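Local coordinates for protein sulfotransferase (Alicyclobacillus acidocaldarius subsp. acidocaldarius, PDB 3RNL) that probably acts as a sulfotransferase, transferring a sulfuryl group to an acceptor, and can bind magnesium ions, at residues 18-24 against 114-118; 24-28 against 199-203; 140-144 against 271-275. All coordinates share one frame; numbering follows the deposited sequence.

Contact 1: 18-24 against 114-118; sequences KCGTSSL and IMLRN
C19 and M115 meet in a buried loop-on-strand contact, where the turn leading into helix 21-29 crosses the C-terminal end of strand 111-116. M115, present as selenomethionine, contributes the largest share of the buried surface, C19 the next. The M115 CG stands anti to the backbone N (chi1 -179°), which lifts the chain off the strand, and a bend at chi3 lays the methyl against the first helical turn: CE is 3.4 Å from T21 CA and 3.6 Å from L24 CB. The same methyl lies 3.3 Å from G20 O, while M115 CG is 3.2 Å from C19 O, a buried carbonyl with no polar partner in the model. At G20 the backbone is in a conformation (phi 92°) where any CB would jam against the preceding carbonyl, which by itself calls for glycine. C19 points its sulfur at the strand end, with SG 3.5 Å from R117 CB. R117 runs fully extended toward the loop and gives NH1 to K18 O at 3.1 Å, the acceptor lying in the guanidinium plane and the bond moderately straight (156°). The sequence KCGTSS after strand 11-13 matches the phosphosulfate-binding loop of sulfotransferases, akin to the P-loop, and R117 sits where this family commonly places a nucleotide-phosphate-binding arginine. The pair may thus line the anionic donor's pocket, though K18 NZ is here bonded to H129. Helix 119-132 touches K18, C19 and R117; F191 of helix 188-193 closes on M115 and L24, and strand 183-187 flanks strand 111-116.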
loop_
_atom_site.group_PDB
_atom_site.type_symbol
_atom_site.label_atom_id
_atom_site.label_comp_id
_atom_site.label_asym_id
_atom_site.label_seq_id
_atom_site.Cartn_x
_atom_site.Cartn_y
_atom_site.Cartn_z
ATOM N N LYS A 18 -3.352 1.796 -4.761
ATOM C CA LYS A 18 -3.994 1.312 -5.996
ATOM C C LYS A 18 -3.536 -0.098 -6.400
ATOM O O LYS A 18 -3.546 -0.461 -7.585
ATOM C CB LYS A 18 -3.826 2.311 -7.165
ATOM C CG LYS A 18 -4.212 3.753 -6.827
ATOM C CD LYS A 18 -5.583 3.835 -6.160
ATOM C CE LYS A 18 -6.705 3.342 -7.062
ATOM N NZ LYS A 18 -8.038 3.411 -6.350
ATOM N N CYS A 19 -3.074 -0.850 -5.405
ATOM C CA CYS A 19 -2.711 -2.268 -5.543
ATOM C C CYS A 19 -3.717 -3.318 -5.053
ATOM O O CYS A 19 -3.367 -4.490 -4.933
ATOM C CB CYS A 19 -1.295 -2.530 -5.036
ATOM S SG CYS A 19 -0.104 -1.580 -6.050
ATOM N N GLY A 20 -4.903 -2.890 -4.641
ATOM C CA GLY A 20 -5.942 -3.835 -4.260
ATOM C C GLY A 20 -5.966 -4.198 -2.785
ATOM O O GLY A 20 -6.645 -5.152 -2.387
ATOM N N THR A 21 -5.237 -3.450 -1.961
ATOM C CA THR A 21 -5.217 -3.751 -0.527
ATOM C C THR A 21 -6.577 -3.547 0.122
ATOM O O THR A 21 -6.852 -4.108 1.181
ATOM C CB THR A 21 -4.168 -2.936 0.245
ATOM O OG1 THR A 21 -4.454 -1.542 0.115
ATOM C CG2 THR A 21 -2.764 -3.234 -0.284
ATOM N N SER A 22 -7.425 -2.735 -0.500
ATOM C CA SER A 22 -8.752 -2.506 0.052
ATOM C C SER A 22 -9.555 -3.809 0.134
ATOM O O SER A 22 -10.210 -4.088 1.149
ATOM C CB SER A 22 -9.507 -1.451 -0.768
ATOM O OG SER A 22 -10.823 -1.302 -0.280
ATOM N N SER A 23 -9.508 -4.609 -0.927
ATOM C CA SER A 23 -10.201 -5.889 -0.915
ATOM C C SER A 23 -9.529 -6.854 0.058
ATOM O O SER A 23 -10.197 -7.553 0.821
ATOM C CB SER A 23 -10.259 -6.493 -2.322
ATOM O OG SER A 23 -11.052 -5.681 -3.164
ATOM N N LEU A 24 -8.201 -6.878 0.048
ATOM C CA LEU A 24 -7.480 -7.771 0.947
ATOM C C LEU A 24 -7.876 -7.494 2.400
ATOM O O LEU A 24 -8.149 -8.412 3.182
ATOM C CB LEU A 24 -5.970 -7.605 0.765
ATOM C CG LEU A 24 -5.110 -8.449 1.707
ATOM C CD1 LEU A 24 -5.340 -9.925 1.417
ATOM C CD2 LEU A 24 -3.634 -8.082 1.544
ATOM N N ILE A 114 2.563 -6.480 2.094
ATOM C CA ILE A 114 2.764 -5.528 1.002
ATOM C C ILE A 114 2.120 -6.138 -0.222
ATOM O O ILE A 114 2.352 -7.312 -0.493
ATOM C CB ILE A 114 4.270 -5.381 0.694
ATOM C CG1 ILE A 114 5.005 -4.803 1.906
ATOM C CG2 ILE A 114 4.494 -4.517 -0.567
ATOM C CD1 ILE A 114 6.534 -4.828 1.776
HETATM N N MSE A 115 1.310 -5.369 -0.956
HETATM C CA MSE A 115 0.773 -5.882 -2.226
HETATM C C MSE A 115 1.262 -4.984 -3.353
HETATM O O MSE A 115 1.171 -3.760 -3.258
HETATM C CB MSE A 115 -0.759 -5.954 -2.230
HETATM C CG MSE A 115 -1.312 -6.512 -3.551
HETATM SE SE MSE A 115 -3.050 -7.380 -3.360
HETATM C CE MSE A 115 -3.673 -6.457 -1.790
ATOM N N LEU A 116 1.802 -5.591 -4.407
ATOM C CA LEU A 116 2.372 -4.828 -5.513
ATOM C C LEU A 116 1.681 -5.178 -6.805
ATOM O O LEU A 116 1.305 -6.316 -7.037
ATOM C CB LEU A 116 3.872 -5.131 -5.660
ATOM C CG LEU A 116 4.728 -4.936 -4.407
ATOM C CD1 LEU A 116 6.175 -5.389 -4.674
ATOM C CD2 LEU A 116 4.713 -3.474 -3.955
ATOM N N ARG A 117 1.569 -4.184 -7.669
ATOM C CA ARG A 117 0.941 -4.367 -8.955
ATOM C C ARG A 117 1.887 -3.812 -10.013
ATOM O O ARG A 117 2.666 -2.916 -9.714
ATOM C CB ARG A 117 -0.333 -3.545 -8.946
ATOM C CG ARG A 117 -1.096 -3.579 -10.200
ATOM C CD ARG A 117 -2.311 -2.752 -10.011
ATOM N NE ARG A 117 -3.227 -2.912 -11.121
ATOM C CZ ARG A 117 -4.390 -2.289 -11.186
ATOM N NH1 ARG A 117 -4.763 -1.473 -10.201
ATOM N NH2 ARG A 117 -5.175 -2.494 -12.222
ATOM N N ASN A 118 1.783 -4.279 -11.255
ATOM C CA ASN A 118 2.637 -3.734 -12.314
ATOM C C ASN A 118 2.533 -2.210 -12.205
ATOM O O ASN A 118 1.436 -1.649 -12.257
ATOM C CB ASN A 118 2.082 -4.199 -13.663
ATOM C CG ASN A 118 2.809 -3.608 -14.864
ATOM O OD1 ASN A 118 3.541 -2.624 -14.761
ATOM N ND2 ASN A 118 2.596 -4.226 -16.031
#

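Contact 2: 24-28 against 199-203; sequences LDRYL and VRDCC
V199 faces helix 21-29 with both of its methyls, and they part company there. With CG1 anti to the backbone N (chi1 167°), that branch slides alongside L28 and reaches its CD2 at 4.0 Å. CG2 goes the other way and meets Y27 low on the side chain, 3.6 Å from Y27 CB; the two side chains cross at about a right angle, and it is mainly the base of Y27 that takes part, its ring extending past the valine. Three residues on, C202 faces the same helix. Its CB lies 3.9 Å from L28 CD2, so one leucine methyl rests against both V199 and C202, while C202 SG looks toward L24 CD1 at 4.2 Å. This is apolar helix-helix packing on one face of the parallel sheet, as expected in an alpha-beta-alpha sandwich: the two axes come within 10.6 Å and cross at -64°, and L24 and C202 both also touch I186 of strand 183-187. L28 and C202 share L113 of strand 111-116 in the same way. At C203 the contact thins out, its SG standing 4.5 Å from L28 CD2 and also touching H31, one of the residues of the magnesium site.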
loop_
_atom_site.group_PDB
_atom_site.type_symbol
_atom_site.label_atom_id
_atom_site.label_comp_id
_atom_site.label_asym_id
_atom_site.label_seq_id
_atom_site.Cartn_x
_atom_site.Cartn_y
_atom_site.Cartn_z
ATOM N N LEU A 24 -8.201 -6.878 0.048
ATOM C CA LEU A 24 -7.480 -7.771 0.947
ATOM C C LEU A 24 -7.876 -7.494 2.400
ATOM O O LEU A 24 -8.149 -8.412 3.182
ATOM C CB LEU A 24 -5.970 -7.605 0.765
ATOM C CG LEU A 24 -5.110 -8.449 1.707
ATOM C CD1 LEU A 24 -5.340 -9.925 1.417
ATOM C CD2 LEU A 24 -3.634 -8.082 1.544
ATOM N N ASP A 25 -7.877 -6.216 2.767
ATOM C CA ASP A 25 -8.299 -5.798 4.104
ATOM C C ASP A 25 -9.720 -6.311 4.408
ATOM O O ASP A 25 -9.968 -6.888 5.466
ATOM C CB ASP A 25 -8.202 -4.264 4.194
ATOM C CG ASP A 25 -8.805 -3.682 5.470
ATOM O OD1 ASP A 25 -9.686 -4.319 6.085
ATOM O OD2 ASP A 25 -8.407 -2.548 5.844
ATOM N N ARG A 26 -10.646 -6.101 3.477
ATOM C CA ARG A 26 -12.023 -6.552 3.665
ATOM C C ARG A 26 -12.101 -8.064 3.914
ATOM O O ARG A 26 -12.792 -8.529 4.829
ATOM C CB ARG A 26 -12.871 -6.143 2.454
ATOM C CG ARG A 26 -14.326 -6.576 2.518
ATOM C CD ARG A 26 -15.182 -5.705 1.595
ATOM N NE ARG A 26 -14.506 -5.440 0.327
ATOM C CZ ARG A 26 -14.602 -6.219 -0.747
ATOM N NH1 ARG A 26 -15.360 -7.307 -0.704
ATOM N NH2 ARG A 26 -13.948 -5.904 -1.864
ATOM N N TYR A 27 -11.383 -8.834 3.104
ATOM C CA TYR A 27 -11.391 -10.286 3.259
ATOM C C TYR A 27 -10.769 -10.759 4.579
ATOM O O TYR A 27 -11.303 -11.656 5.229
ATOM C CB TYR A 27 -10.681 -10.956 2.091
ATOM C CG TYR A 27 -11.298 -10.659 0.751
ATOM C CD1 TYR A 27 -12.643 -10.312 0.642
ATOM C CD2 TYR A 27 -10.540 -10.722 -0.407
ATOM C CE1 TYR A 27 -13.210 -10.032 -0.596
ATOM C CE2 TYR A 27 -11.097 -10.444 -1.647
ATOM C CZ TYR A 27 -12.435 -10.103 -1.731
ATOM O OH TYR A 27 -12.988 -9.836 -2.962
ATOM N N LEU A 28 -9.625 -10.192 4.954
ATOM C CA LEU A 28 -8.980 -10.604 6.200
ATOM C C LEU A 28 -9.837 -10.263 7.413
ATOM O O LEU A 28 -9.895 -11.031 8.379
ATOM C CB LEU A 28 -7.600 -9.961 6.338
ATOM C CG LEU A 28 -6.564 -10.531 5.372
ATOM C CD1 LEU A 28 -5.286 -9.701 5.429
ATOM C CD2 LEU A 28 -6.261 -11.993 5.673
ATOM N N VAL A 199 -5.670 -15.029 0.413
ATOM C CA VAL A 199 -6.119 -14.759 1.775
ATOM C C VAL A 199 -5.696 -15.868 2.746
ATOM O O VAL A 199 -5.241 -15.595 3.854
ATOM C CB VAL A 199 -7.643 -14.566 1.820
ATOM C CG1 VAL A 199 -8.149 -14.609 3.256
ATOM C CG2 VAL A 199 -8.000 -13.235 1.133
ATOM N N ARG A 200 -5.850 -17.125 2.335
ATOM C CA ARG A 200 -5.416 -18.228 3.192
ATOM C C ARG A 200 -3.905 -18.219 3.448
ATOM O O ARG A 200 -3.461 -18.559 4.545
ATOM C CB ARG A 200 -5.843 -19.572 2.596
ATOM C CG ARG A 200 -7.324 -19.818 2.732
ATOM C CD ARG A 200 -7.733 -21.031 1.904
ATOM N NE ARG A 200 -9.033 -21.541 2.306
ATOM C CZ ARG A 200 -9.643 -22.560 1.710
ATOM N NH1 ARG A 200 -9.073 -23.162 0.675
ATOM N NH2 ARG A 200 -10.824 -22.978 2.150
ATOM N N ASP A 201 -3.122 -17.854 2.435
ATOM C CA ASP A 201 -1.672 -17.693 2.609
ATOM C C ASP A 201 -1.386 -16.615 3.659
ATOM O O ASP A 201 -0.478 -16.763 4.493
ATOM C CB ASP A 201 -0.991 -17.282 1.298
ATOM C CG ASP A 201 -1.018 -18.370 0.235
ATOM O OD1 ASP A 201 -1.267 -19.551 0.565
ATOM O OD2 ASP A 201 -0.775 -18.032 -0.952
ATOM N N CYS A 202 -2.152 -15.528 3.625
ATOM C CA CYS A 202 -1.963 -14.464 4.623
ATOM C C CYS A 202 -2.325 -14.957 6.010
ATOM O O CYS A 202 -1.688 -14.589 6.988
ATOM C CB CYS A 202 -2.788 -13.218 4.301
ATOM S SG CYS A 202 -2.233 -12.358 2.829
ATOM N N CYS A 203 -3.357 -15.789 6.110
ATOM C CA CYS A 203 -3.690 -16.372 7.399
ATOM C C CYS A 203 -2.524 -17.187 7.965
ATOM O O CYS A 203 -2.196 -17.084 9.149
ATOM C CB CYS A 203 -4.933 -17.255 7.286
ATOM S SG CYS A 203 -6.441 -16.300 6.883
#

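Contact 3: 140-144 against 271-275; sequences FRESL and MEPDL
R141 reaches from helix 140-145 to the start of helix 273-294, and several parts of its side chain find partners there. CB comes first, 4.0 Å from L275 CD1, and CG runs on past the same methyl. Bends at chi3 (-63°) and chi4 then bring the guanidinium to D274. There it grips the carboxylate end-on in a salt bridge with two nearly straight bonds: NH1 to D274 OD2 at 2.9 Å (166°) and NH2 to D274 OD1 at 2.9 Å (170°). Both oxygens use their syn lone pairs, and the two flat groups are nearly coplanar. L275 lies over one face of the guanidinium, and E272 CG passes 3.6 Å from R141 NH2. Away from the arginine's charged end the contact turns apolar. L275 CD1 touches F140 CD2 at 4.0 Å, and its CD2 meets L144 CD1 tip to tip at 4.1 Å. With an alanine at L275, a gap would probably be left beside F140, L144 and the arginine stem, and one face of the guanidinium would probably lose its aliphatic cover. M271, a selenomethionine, sets CE 3.9 Å from F140 CE2 and SE 5.4 Å from the F140 ring centroid, oblique to the ring, with F124 of helix 119-132 touching both residues. What results is a helix start docked onto a short helix, a Met-aromatic contact and leucine packing inside and a bidentate arginine-aspartate salt bridge along the rim.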
loop_
_atom_site.group_PDB
_atom_site.type_symbol
_atom_site.label_atom_id
_atom_site.label_comp_id
_atom_site.label_asym_id
_atom_site.label_seq_id
_atom_site.Cartn_x
_atom_site.Cartn_y
_atom_site.Cartn_z
ATOM N N PHE A 140 -4.153 11.686 -19.128
ATOM C CA PHE A 140 -3.119 10.970 -18.385
ATOM C C PHE A 140 -1.749 11.443 -18.862
ATOM O O PHE A 140 -0.823 11.610 -18.067
ATOM C CB PHE A 140 -3.288 9.464 -18.607
ATOM C CG PHE A 140 -2.262 8.609 -17.901
ATOM C CD1 PHE A 140 -2.045 8.737 -16.538
ATOM C CD2 PHE A 140 -1.534 7.666 -18.611
ATOM C CE1 PHE A 140 -1.097 7.924 -15.881
ATOM C CE2 PHE A 140 -0.592 6.861 -17.965
ATOM C CZ PHE A 140 -0.389 6.984 -16.604
ATOM N N ARG A 141 -1.618 11.676 -20.167
ATOM C CA ARG A 141 -0.334 12.108 -20.713
ATOM C C ARG A 141 0.132 13.415 -20.062
ATOM O O ARG A 141 1.297 13.544 -19.659
ATOM C CB ARG A 141 -0.420 12.280 -22.234
ATOM C CG ARG A 141 0.931 12.471 -22.881
ATOM C CD ARG A 141 0.792 12.757 -24.373
ATOM N NE ARG A 141 0.199 11.672 -25.167
ATOM C CZ ARG A 141 0.847 10.571 -25.540
ATOM N NH1 ARG A 141 2.101 10.373 -25.149
ATOM N NH2 ARG A 141 0.242 9.657 -26.297
ATOM N N GLU A 142 -0.783 14.377 -19.973
ATOM C CA GLU A 142 -0.505 15.666 -19.339
ATOM C C GLU A 142 -0.292 15.531 -17.839
ATOM O O GLU A 142 0.552 16.210 -17.257
ATOM C CB GLU A 142 -1.662 16.640 -19.583
ATOM C CG GLU A 142 -1.852 17.050 -21.033
ATOM C CD GLU A 142 -3.108 17.885 -21.230
ATOM O OE1 GLU A 142 -4.225 17.322 -21.150
ATOM O OE2 GLU A 142 -2.976 19.106 -21.446
ATOM N N SER A 143 -1.076 14.660 -17.215
ATOM C CA SER A 143 -0.996 14.446 -15.763
ATOM C C SER A 143 0.375 13.859 -15.390
ATOM O O SER A 143 0.988 14.259 -14.397
ATOM C CB SER A 143 -2.150 13.543 -15.293
ATOM O OG SER A 143 -2.386 13.656 -13.885
ATOM N N LEU A 144 0.864 12.927 -16.204
ATOM C CA LEU A 144 2.187 12.346 -15.991
ATOM C C LEU A 144 3.263 13.421 -16.035
ATOM O O LEU A 144 4.209 13.410 -15.241
ATOM C CB LEU A 144 2.504 11.315 -17.081
ATOM C CG LEU A 144 1.967 9.902 -16.893
ATOM C CD1 LEU A 144 2.106 9.132 -18.208
ATOM C CD2 LEU A 144 2.715 9.184 -15.754
HETATM N N MSE A 271 -4.817 3.025 -21.520
HETATM C CA MSE A 271 -3.668 3.905 -21.623
HETATM C C MSE A 271 -3.158 3.953 -23.072
HETATM O O MSE A 271 -3.232 2.961 -23.799
HETATM C CB MSE A 271 -2.576 3.401 -20.691
HETATM C CG MSE A 271 -1.276 4.113 -20.827
HETATM SE SE MSE A 271 0.039 3.192 -19.739
HETATM C CE MSE A 271 -0.977 3.023 -18.103
ATOM N N GLU A 272 -2.666 5.112 -23.503
ATOM C CA GLU A 272 -2.060 5.222 -24.832
ATOM C C GLU A 272 -0.937 4.196 -24.982
ATOM O O GLU A 272 -0.128 4.037 -24.094
ATOM C CB GLU A 272 -1.483 6.623 -25.036
ATOM C CG GLU A 272 -2.532 7.720 -25.052
ATOM C CD GLU A 272 -3.259 7.805 -26.379
ATOM O OE1 GLU A 272 -2.990 6.962 -27.262
ATOM O OE2 GLU A 272 -4.097 8.720 -26.545
ATOM N N PRO A 273 -0.884 3.506 -26.125
ATOM C CA PRO A 273 0.133 2.463 -26.323
ATOM C C PRO A 273 1.576 2.965 -26.178
ATOM O O PRO A 273 2.396 2.267 -25.577
ATOM C CB PRO A 273 -0.133 1.993 -27.755
ATOM C CG PRO A 273 -1.600 2.241 -27.947
ATOM C CD PRO A 273 -1.904 3.503 -27.191
ATOM N N ASP A 274 1.891 4.144 -26.710
ATOM C CA ASP A 274 3.254 4.644 -26.577
ATOM C C ASP A 274 3.588 4.868 -25.106
ATOM O O ASP A 274 4.721 4.640 -24.682
ATOM C CB ASP A 274 3.487 5.926 -27.405
ATOM C CG ASP A 274 2.747 7.138 -26.844
ATOM O OD1 ASP A 274 1.501 7.135 -26.870
ATOM O OD2 ASP A 274 3.410 8.106 -26.395
ATOM N N LEU A 275 2.610 5.310 -24.320
ATOM C CA LEU A 275 2.862 5.515 -22.887
ATOM C C LEU A 275 3.077 4.193 -22.169
ATOM O O LEU A 275 3.914 4.096 -21.283
ATOM C CB LEU A 275 1.726 6.297 -22.214
ATOM C CG LEU A 275 1.626 7.766 -22.621
ATOM C CD1 LEU A 275 0.374 8.403 -22.018
ATOM C CD2 LEU A 275 2.881 8.510 -22.175
#

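In the fold
Contacts 1 and 2 lie close together, their centres 12 Å apart, and share both helix 21-29 and L24, whose side chain faces strand 111-116 in one and helix 195-206 in the other. Together they pack this helix against that strand and that second helix, between the probable phosphosulfate loop at its start and the magnesium site near its far end. Contact 3 stands apart, 22 Å from contact 1 and 33 Å from contact 2 between centres. Along the chain contact 1 closes before contact 3 opens, whereas contact 2 interlocks with both. Contacts 1 and 2 thus hold the first helix within the sheet layers, while contact 3 joins the last helix, 273-294, to helix 140-145 away from the magnesium site.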